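Local coordinates for protein exocyst complex component EXO70 (Saccharomyces cerevisiae, PDB 2B1E) that serves as a subunit of the exocyst, the complex that tethers secretory vesicles to sites of exocytosis, and helps that complex assemble, at residues S137-Q140 and D141-V144; E185-L188 and G189-N193; N254-K257 and K258-G262; V366-S369 and C370-D374. All coordinates share one frame; numbering follows the deposited sequence.

Interaction 1: residues S137-Q140 and D141-V144; sequences SIIQ and DILV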
loop_
_atom_site.group_PDB
_atom_site.type_symbol
_atom_site.label_atom_id
_atom_site.label_comp_id
_atom_site.label_asym_id
_atom_site.label_seq_id
_atom_site.Cartn_x
_atom_site.Cartn_y
_atom_site.Cartn_z
ATOM N N SER A 137 1.691 -35.180 27.965
ATOM C CA SER A 137 1.117 -33.834 28.019
ATOM C C SER A 137 1.823 -32.962 29.046
ATOM O O SER A 137 2.039 -31.773 28.819
ATOM C CB SER A 137 -0.389 -33.887 28.329
ATOM O OG SER A 137 -0.636 -34.313 29.662
ATOM N N ILE A 138 2.199 -33.565 30.164
ATOM C CA ILE A 138 2.879 -32.857 31.243
ATOM C C ILE A 138 4.229 -32.266 30.813
ATOM O O ILE A 138 4.497 -31.081 31.023
ATOM C CB ILE A 138 3.092 -33.810 32.452
ATOM C CG1 ILE A 138 1.749 -34.413 32.874
ATOM C CG2 ILE A 138 3.710 -33.058 33.618
ATOM C CD1 ILE A 138 1.860 -35.588 33.825
ATOM N N ILE A 139 5.085 -33.080 30.205
ATOM C CA ILE A 139 6.385 -32.566 29.785
ATOM C C ILE A 139 6.212 -31.625 28.590
ATOM O O ILE A 139 7.005 -30.701 28.390
ATOM C CB ILE A 139 7.375 -33.732 29.458
ATOM C CG1 ILE A 139 8.792 -33.178 29.308
ATOM C CG2 ILE A 139 6.958 -34.459 28.202
ATOM C CD1 ILE A 139 9.343 -32.589 30.581
ATOM N N GLN A 140 5.158 -31.833 27.810
ATOM C CA GLN A 140 4.904 -30.963 26.666
ATOM C C GLN A 140 4.523 -29.559 27.160
ATOM O O GLN A 140 4.999 -28.560 26.616
ATOM C CB GLN A 140 3.788 -31.542 25.791
ATOM C CG GLN A 140 3.547 -30.764 24.510
ATOM C CD GLN A 140 2.486 -31.409 23.643
ATOM O OE1 GLN A 140 2.560 -32.601 23.345
ATOM N NE2 GLN A 140 1.495 -30.622 23.228
ATOM N N ASP A 141 3.675 -29.487 28.192
ATOM C CA ASP A 141 3.270 -28.197 28.761
ATOM C C ASP A 141 4.480 -27.445 29.331
ATOM O O ASP A 141 4.553 -26.218 29.245
ATOM C CB ASP A 141 2.217 -28.377 29.859
ATOM C CG ASP A 141 0.876 -28.874 29.319
ATOM O OD1 ASP A 141 0.514 -28.536 28.169
ATOM O OD2 ASP A 141 0.176 -29.595 30.062
ATOM N N ILE A 142 5.427 -28.181 29.906
ATOM C CA ILE A 142 6.647 -27.579 30.443
ATOM C C ILE A 142 7.480 -27.023 29.289
ATOM O O ILE A 142 7.966 -25.887 29.351
ATOM C CB ILE A 142 7.483 -28.616 31.250
ATOM C CG1 ILE A 142 6.808 -28.881 32.593
ATOM C CG2 ILE A 142 8.908 -28.087 31.500
ATOM C CD1 ILE A 142 7.302 -30.119 33.309
ATOM N N LEU A 143 7.639 -27.817 28.229
ATOM C CA LEU A 143 8.390 -27.366 27.063
ATOM C C LEU A 143 7.759 -26.079 26.534
ATOM O O LEU A 143 8.422 -25.049 26.414
ATOM C CB LEU A 143 8.370 -28.420 25.954
ATOM C CG LEU A 143 8.984 -28.013 24.601
ATOM C CD1 LEU A 143 10.451 -27.637 24.779
ATOM C CD2 LEU A 143 8.861 -29.170 23.596
ATOM N N VAL A 144 6.470 -26.149 26.224
ATOM C CA VAL A 144 5.733 -25.002 25.698
ATOM C C VAL A 144 5.837 -23.788 26.611
ATOM O O VAL A 144 6.123 -22.682 26.155
ATOM C CB VAL A 144 4.238 -25.347 25.513
ATOM C CG1 VAL A 144 3.432 -24.084 25.243
ATOM C CG2 VAL A 144 4.085 -26.333 24.379
#
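Four successive i to i+4 hydrogen bonds join S137-Q140 to D141-V144, which makes the pair one uninterrupted piece of alpha helix. D141 N reaches S137 O at 2.9 Å, I142 N and L143 N bind I138 O and I139 O in turn, and the straightest of the four runs from V144 N to Q140 O, with an N-H...O angle of 176°. Side chains add little to this ladder. The one apolar touch between them is terminal: CD1 of I139 meets CD1 of I142 at 4.2 Å, three residues on, so the two branched chains share one apolar side of the helix. I142 brings its CG1 arm back beside the backbone N (chi1 -74°), and this lays CD1 3.7 Å from I138 O as well. V144 folds in the same sense with a methyl, its CG2 lying 3.3 Å from Q140 O. D141 stands on the exposed side, where a carboxylate can meet solvent. Its OD2 is 3.1 Å from S137 O, two acceptors, so this closeness is not counted as a bond. Q140 is different, a buried amide on an extended chain whose CG is anti to the backbone N (chi1 -175°); the chain carries NE2 away from its own helix to a hydrogen bond with Q215 OE1, which satisfies the donor. The stretch lies near the start of helix 136-155 in this rod of stacked helices. I139 and I142 pack on F90 of helix 66-94, I139 also on L127 and F130 of helix 117-132, while Q140 and V144 face helix 209-233.

Interaction 2: residues E185-L188 and G189-N193; sequences EALL and GFIAN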
loop_
_atom_site.group_PDB
_atom_site.type_symbol
_atom_site.label_atom_id
_atom_site.label_comp_id
_atom_site.label_asym_id
_atom_site.label_seq_id
_atom_site.Cartn_x
_atom_site.Cartn_y
_atom_site.Cartn_z
ATOM N N GLU A 185 10.414 -8.530 11.881
ATOM C CA GLU A 185 11.579 -9.311 11.492
ATOM C C GLU A 185 11.986 -10.253 12.619
ATOM O O GLU A 185 12.347 -11.407 12.375
ATOM C CB GLU A 185 12.750 -8.390 11.141
ATOM C CG GLU A 185 13.880 -9.094 10.416
ATOM C CD GLU A 185 15.117 -8.225 10.262
ATOM O OE1 GLU A 185 14.974 -7.031 9.920
ATOM O OE2 GLU A 185 16.234 -8.740 10.474
ATOM N N ALA A 186 11.922 -9.761 13.854
ATOM C CA ALA A 186 12.282 -10.574 15.011
ATOM C C ALA A 186 11.322 -11.755 15.113
ATOM O O ALA A 186 11.742 -12.903 15.264
ATOM C CB ALA A 186 12.214 -9.734 16.282
ATOM N N LEU A 187 10.034 -11.457 15.024
ATOM C CA LEU A 187 8.990 -12.471 15.091
ATOM C C LEU A 187 9.156 -13.552 14.017
ATOM O O LEU A 187 8.890 -14.730 14.258
ATOM C CB LEU A 187 7.620 -11.810 14.947
ATOM C CG LEU A 187 6.434 -12.775 14.927
ATOM C CD1 LEU A 187 6.478 -13.673 16.167
ATOM C CD2 LEU A 187 5.135 -11.983 14.868
ATOM N N LEU A 188 9.601 -13.150 12.833
ATOM C CA LEU A 188 9.791 -14.097 11.745
ATOM C C LEU A 188 10.936 -15.059 12.058
ATOM O O LEU A 188 10.874 -16.242 11.723
ATOM C CB LEU A 188 10.051 -13.339 10.438
ATOM C CG LEU A 188 8.860 -12.485 9.988
ATOM C CD1 LEU A 188 9.248 -11.602 8.806
ATOM C CD2 LEU A 188 7.705 -13.391 9.629
ATOM N N GLY A 189 11.977 -14.545 12.706
ATOM C CA GLY A 189 13.108 -15.377 13.080
ATOM C C GLY A 189 12.705 -16.371 14.163
ATOM O O GLY A 189 13.115 -17.529 14.136
ATOM N N PHE A 190 11.900 -15.925 15.123
ATOM C CA PHE A 190 11.448 -16.817 16.182
ATOM C C PHE A 190 10.494 -17.889 15.651
ATOM O O PHE A 190 10.540 -19.039 16.086
ATOM C CB PHE A 190 10.778 -16.027 17.309
ATOM C CG PHE A 190 11.755 -15.386 18.257
ATOM C CD1 PHE A 190 12.659 -16.167 18.972
ATOM C CD2 PHE A 190 11.780 -14.003 18.429
ATOM C CE1 PHE A 190 13.578 -15.586 19.845
ATOM C CE2 PHE A 190 12.700 -13.407 19.304
ATOM C CZ PHE A 190 13.599 -14.202 20.011
ATOM N N ILE A 191 9.634 -17.518 14.708
ATOM C CA ILE A 191 8.700 -18.483 14.138
ATOM C C ILE A 191 9.489 -19.558 13.403
ATOM O O ILE A 191 9.234 -20.755 13.557
ATOM C CB ILE A 191 7.718 -17.800 13.146
ATOM C CG1 ILE A 191 6.649 -17.023 13.926
ATOM C CG2 ILE A 191 7.079 -18.853 12.221
ATOM C CD1 ILE A 191 5.799 -16.093 13.057
ATOM N N ALA A 192 10.469 -19.113 12.624
ATOM C CA ALA A 192 11.319 -19.997 11.849
ATOM C C ALA A 192 12.178 -20.917 12.727
ATOM O O ALA A 192 12.347 -22.102 12.416
ATOM C CB ALA A 192 12.209 -19.169 10.937
ATOM N N ASN A 193 12.707 -20.367 13.819
ATOM C CA ASN A 193 13.551 -21.124 14.739
ATOM C C ASN A 193 12.772 -22.088 15.641
ATOM O O ASN A 193 13.313 -23.116 16.050
ATOM C CB ASN A 193 14.389 -20.165 15.595
ATOM C CG ASN A 193 15.402 -19.373 14.771
ATOM O OD1 ASN A 193 15.968 -18.385 15.244
ATOM N ND2 ASN A 193 15.639 -19.810 13.538
#
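L187 and I191, one helical turn apart, form the tight side of this stretch. CG of L187 lies 3.9 Å from CD1 of I191, and CD1 of L187 is 4.0 Å from both CG1 and CD1 of I191, the two chains meeting at a slant. I191 holds CG1 beside its backbone N (chi1 -76°), which sets that carbon 3.2 Å from L187 O, the same oxygen that accepts I191 N at 2.9 Å. Branched aliphatic chains suit this side, where V256 and L260, with S259, press against them. F190, one residue earlier, has nearly the same first torsion as I191 but stands on a different side of the helix; its CD2 passes 3.4 Å from A186 O, which also takes the hydrogen bond from F190 N. Here helix 180-201 is packed from more than one direction, as expected in the elongated stack of helical bundles that forms the Exo70 rod. The F190 ring leans on I151, C154 and M155 of helix 136-155 and meets the ring of F112 with their planes at about 40°. Shortening F190 to alanine is likely to leave a gap against I151, C154 and M155 and to take from F112 the ring it meets. A186, small enough for a buried place, touches M155 and P102. Packing relaxes toward E185 and A192, both exposed. The carboxylate of E185 extends outward on a chain suited to solvent, and beyond the routine approach of its CB to L188 O, 3.3 Å, the methyl of A192 meets nothing of the preceding turn. G189, bare of any side chain, keeps the regular helical bond from its N to E185 O at 3.2 Å.

Interaction 3: residues N254-K257 and K258-G262; sequences NDVK and KSLRG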
loop_
_atom_site.group_PDB
_atom_site.type_symbol
_atom_site.label_atom_id
_atom_site.label_comp_id
_atom_site.label_asym_id
_atom_site.label_seq_id
_atom_site.Cartn_x
_atom_site.Cartn_y
_atom_site.Cartn_z
ATOM N N ASN A 254 1.485 -9.681 5.926
ATOM C CA ASN A 254 1.705 -10.615 4.827
ATOM C C ASN A 254 2.887 -11.525 5.155
ATOM O O ASN A 254 2.803 -12.742 4.999
ATOM C CB ASN A 254 1.984 -9.873 3.516
ATOM C CG ASN A 254 0.730 -9.277 2.902
ATOM O OD1 ASN A 254 -0.365 -9.391 3.457
ATOM N ND2 ASN A 254 0.887 -8.640 1.749
ATOM N N ASP A 255 3.989 -10.932 5.603
ATOM C CA ASP A 255 5.175 -11.712 5.952
ATOM C C ASP A 255 4.887 -12.721 7.069
ATOM O O ASP A 255 5.369 -13.853 7.033
ATOM C CB ASP A 255 6.324 -10.792 6.378
ATOM C CG ASP A 255 6.941 -10.043 5.204
ATOM O OD1 ASP A 255 6.680 -10.435 4.045
ATOM O OD2 ASP A 255 7.696 -9.070 5.441
ATOM N N VAL A 256 4.101 -12.310 8.059
ATOM C CA VAL A 256 3.775 -13.201 9.162
ATOM C C VAL A 256 2.889 -14.338 8.673
ATOM O O VAL A 256 3.133 -15.498 8.992
ATOM C CB VAL A 256 3.064 -12.446 10.316
ATOM C CG1 VAL A 256 2.565 -13.433 11.363
ATOM C CG2 VAL A 256 4.028 -11.465 10.961
ATOM N N LYS A 257 1.872 -14.009 7.883
ATOM C CA LYS A 257 0.977 -15.038 7.369
ATOM C C LYS A 257 1.678 -16.076 6.494
ATOM O O LYS A 257 1.386 -17.269 6.593
ATOM C CB LYS A 257 -0.186 -14.412 6.590
ATOM C CG LYS A 257 -1.179 -13.683 7.471
ATOM C CD LYS A 257 -2.531 -13.499 6.783
ATOM C CE LYS A 257 -2.420 -12.678 5.516
ATOM N NZ LYS A 257 -3.767 -12.405 4.938
ATOM N N LYS A 258 2.602 -15.638 5.646
ATOM C CA LYS A 258 3.294 -16.581 4.781
ATOM C C LYS A 258 4.250 -17.476 5.572
ATOM O O LYS A 258 4.513 -18.613 5.178
ATOM C CB LYS A 258 4.050 -15.848 3.668
ATOM C CG LYS A 258 5.309 -15.132 4.112
ATOM C CD LYS A 258 6.502 -15.532 3.248
ATOM C CE LYS A 258 6.289 -15.174 1.785
ATOM N NZ LYS A 258 7.481 -15.523 0.955
ATOM N N SER A 259 4.760 -16.971 6.693
ATOM C CA SER A 259 5.680 -17.751 7.518
ATOM C C SER A 259 4.894 -18.799 8.288
ATOM O O SER A 259 5.443 -19.810 8.732
ATOM C CB SER A 259 6.411 -16.847 8.509
ATOM O OG SER A 259 5.551 -16.472 9.568
ATOM N N LEU A 260 3.601 -18.547 8.451
ATOM C CA LEU A 260 2.724 -19.457 9.166
ATOM C C LEU A 260 1.942 -20.332 8.202
ATOM O O LEU A 260 1.016 -21.039 8.607
ATOM C CB LEU A 260 1.756 -18.665 10.046
ATOM C CG LEU A 260 2.414 -17.839 11.156
ATOM C CD1 LEU A 260 1.386 -16.947 11.835
ATOM C CD2 LEU A 260 3.064 -18.776 12.153
ATOM N N ARG A 261 2.309 -20.286 6.924
ATOM C CA ARG A 261 1.621 -21.088 5.924
ATOM C C ARG A 261 1.950 -22.561 6.130
ATOM O O ARG A 261 3.115 -22.939 6.276
ATOM C CB ARG A 261 2.021 -20.662 4.506
ATOM C CG ARG A 261 3.376 -21.165 4.033
ATOM C CD ARG A 261 3.469 -21.107 2.513
ATOM N NE ARG A 261 4.711 -21.683 1.999
ATOM C CZ ARG A 261 4.974 -21.860 0.705
ATOM N NH1 ARG A 261 4.080 -21.506 -0.210
ATOM N NH2 ARG A 261 6.131 -22.389 0.324
ATOM N N GLY A 262 0.917 -23.393 6.150
ATOM C CA GLY A 262 1.135 -24.814 6.343
ATOM C C GLY A 262 1.485 -25.130 7.783
ATOM O O GLY A 262 2.235 -26.065 8.058
#
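V256 O is gripped by three donors as helix 245-259 ends. The shortest bond comes from a side chain, S259 OG at 2.7 Å, and weak bonds from S259 N and L260 N complete the cluster. The hydroxyl approaches from the flank of the carbonyl, at a C=O...O angle of 126° and tilted out of its plane. It is placed there by a chi1 of 75°, which holds OG between the backbone N and the carbonyl carbon and folds it back on the preceding turn. Serine suits this position, since its short hydroxyl can supplement backbone bonds that grow weak and bent where the helix unwinds. With an alanine in place of S259 the hydroxyl is gone, and V256 O would probably be left to its two weak backbone donors. Just before, the ladder is still regular, with K258 N on N254 O at 3.0 Å; S259 N also binds D255 O at 3.2 Å. L260, the first residue to leave helical angles, nevertheless keeps its side chain on the apolar face. Its CD1 lies 3.7 Å from CG1 of V256, the two chains side by side and pointing the same way. The exposed K258 starts out across the backbone, CG 3.2 Å from D255 O, then bends so that its amine leads away. K257 turns elsewhere, its NZ hydrogen-bonded to T275 OG1 of helix 268-299. Around the stretch, V256 and L260 pack on L271 of that helix, Y224 and L217 of helix 209-233 cover them further, and D255 and S259 meet L188 of helix 180-201.

Interaction 4: residues V366-S369 and C370-D374; sequences VLLS and CFISD
Regular i to i+4 bonds run the length of V366-D374, from C370 N to V366 O at 3.0 Å through to S373 N on S369 O at 2.9 Å. On one side of this helix, two serines a turn apart share a water. S369 OG and S373 OG stand 4.4 Å from each other, too far to bond directly, and water 1 joins them with a hydrogen bond of 2.7 Å to each. Their torsions make the bridge possible: OG of S369 is anti to its own N (chi1 175°), whereas that of S373 is anti to the carbonyl carbon (chi1 -72°). Both residues are buried; buried hydroxyls need polar partners, and a shared water gives each serine one without a longer side chain. The apolar side is looser between the segments. CD1 of L368 lies 4.4 Å from CD2 of F371 and about as far from CD1 of I372, while CG1 of I372 sits 3.2 Å from L368 O. C370 brings its CB to 3.3 Å from L367 O. The helix is enclosed on several sides. The F371 ring meets F286 and W342 edge-to-face, D374 forms salt bridges with R339 and R444 and accepts a hydrogen bond from W342 NE1, C370 and S373 touch R444 of helix 440-473, and L368 packs against helices 327-333 and 433-436.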
loop_
_atom_site.group_PDB
_atom_site.type_symbol
_atom_site.label_atom_id
_atom_site.label_comp_id
_atom_site.label_asym_id
_atom_site.label_seq_id
_atom_site.Cartn_x
_atom_site.Cartn_y
_atom_site.Cartn_z
ATOM N N VAL A 366 -1.524 -1.074 -14.683
ATOM C CA VAL A 366 -2.559 -0.408 -15.459
ATOM C C VAL A 366 -3.566 0.214 -14.499
ATOM O O VAL A 366 -3.999 1.352 -14.677
ATOM C CB VAL A 366 -3.301 -1.410 -16.374
ATOM C CG1 VAL A 366 -4.440 -0.714 -17.099
ATOM C CG2 VAL A 366 -2.327 -2.018 -17.370
ATOM N N LEU A 367 -3.923 -0.544 -13.472
ATOM C CA LEU A 367 -4.880 -0.094 -12.479
ATOM C C LEU A 367 -4.383 1.151 -11.748
ATOM O O LEU A 367 -5.109 2.138 -11.621
ATOM C CB LEU A 367 -5.145 -1.217 -11.480
ATOM C CG LEU A 367 -6.409 -1.086 -10.642
ATOM C CD1 LEU A 367 -7.621 -0.961 -11.558
ATOM C CD2 LEU A 367 -6.538 -2.305 -9.746
ATOM N N LEU A 368 -3.141 1.098 -11.277
ATOM C CA LEU A 368 -2.546 2.217 -10.554
ATOM C C LEU A 368 -2.379 3.447 -11.444
ATOM O O LEU A 368 -2.516 4.579 -10.976
ATOM C CB LEU A 368 -1.190 1.813 -9.973
ATOM C CG LEU A 368 -0.458 2.872 -9.143
ATOM C CD1 LEU A 368 -1.321 3.272 -7.956
ATOM C CD2 LEU A 368 0.883 2.323 -8.676
ATOM N N SER A 369 -2.065 3.228 -12.719
ATOM C CA SER A 369 -1.907 4.343 -13.649
ATOM C C SER A 369 -3.254 5.026 -13.812
ATOM O O SER A 369 -3.335 6.252 -13.837
ATOM C CB SER A 369 -1.424 3.866 -15.022
ATOM O OG SER A 369 -1.391 4.952 -15.942
ATOM N N CYS A 370 -4.305 4.218 -13.919
ATOM C CA CYS A 370 -5.652 4.742 -14.084
ATOM C C CYS A 370 -5.993 5.637 -12.897
ATOM O O CYS A 370 -6.538 6.729 -13.067
ATOM C CB CYS A 370 -6.665 3.597 -14.190
ATOM S SG CYS A 370 -8.320 4.117 -14.728
ATOM N N PHE A 371 -5.664 5.172 -11.695
ATOM C CA PHE A 371 -5.927 5.937 -10.479
ATOM C C PHE A 371 -5.282 7.318 -10.525
ATOM O O PHE A 371 -5.913 8.317 -10.196
ATOM C CB PHE A 371 -5.399 5.196 -9.246
ATOM C CG PHE A 371 -5.424 6.024 -7.993
ATOM C CD1 PHE A 371 -6.632 6.376 -7.401
ATOM C CD2 PHE A 371 -4.241 6.500 -7.437
ATOM C CE1 PHE A 371 -6.664 7.192 -6.275
ATOM C CE2 PHE A 371 -4.262 7.320 -6.308
ATOM C CZ PHE A 371 -5.478 7.667 -5.726
ATOM N N ILE A 372 -4.012 7.371 -10.914
ATOM C CA ILE A 372 -3.316 8.646 -10.976
ATOM C C ILE A 372 -3.979 9.539 -12.019
ATOM O O ILE A 372 -4.221 10.718 -11.768
ATOM C CB ILE A 372 -1.830 8.460 -11.342
ATOM C CG1 ILE A 372 -1.198 7.408 -10.421
ATOM C CG2 ILE A 372 -1.093 9.784 -11.228
ATOM C CD1 ILE A 372 -1.447 7.638 -8.945
ATOM N N SER A 373 -4.271 8.960 -13.181
ATOM C CA SER A 373 -4.912 9.689 -14.269
ATOM C C SER A 373 -6.302 10.150 -13.837
ATOM O O SER A 373 -6.729 11.252 -14.177
ATOM C CB SER A 373 -5.012 8.803 -15.520
ATOM O OG SER A 373 -3.738 8.611 -16.128
ATOM N N ASP A 374 -7.004 9.308 -13.085
ATOM C CA ASP A 374 -8.337 9.663 -12.606
ATOM C C ASP A 374 -8.244 10.845 -11.644
ATOM O O ASP A 374 -9.102 11.730 -11.654
ATOM C CB ASP A 374 -8.997 8.474 -11.902
ATOM C CG ASP A 374 -9.590 7.476 -12.878
ATOM O OD1 ASP A 374 -9.558 7.738 -14.098
ATOM O OD2 ASP A 374 -10.096 6.429 -12.420
HETATM O O HOH W 1 -3.601 6.093 -16.946
#

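In the fold
Only interactions 2 and 3 touch. Their centres are about 11 Å apart, and the end of helix 245-259 is packed against the middle of helix 180-201. Interaction 1 lies farther out along the rod, yet helix 136-155 also borders interaction 2 through F190, and helix 209-233 flanks both interactions 1 and 3. Interaction 4 stands apart, its centre about 55 Å from that of interaction 1, and is almost wholly buried. There a water and paired charges serve the polar groups, whereas the first three are only partly buried and carry exposed charged residues such as D141, E185 and K258; interaction 3 alone includes a helix end.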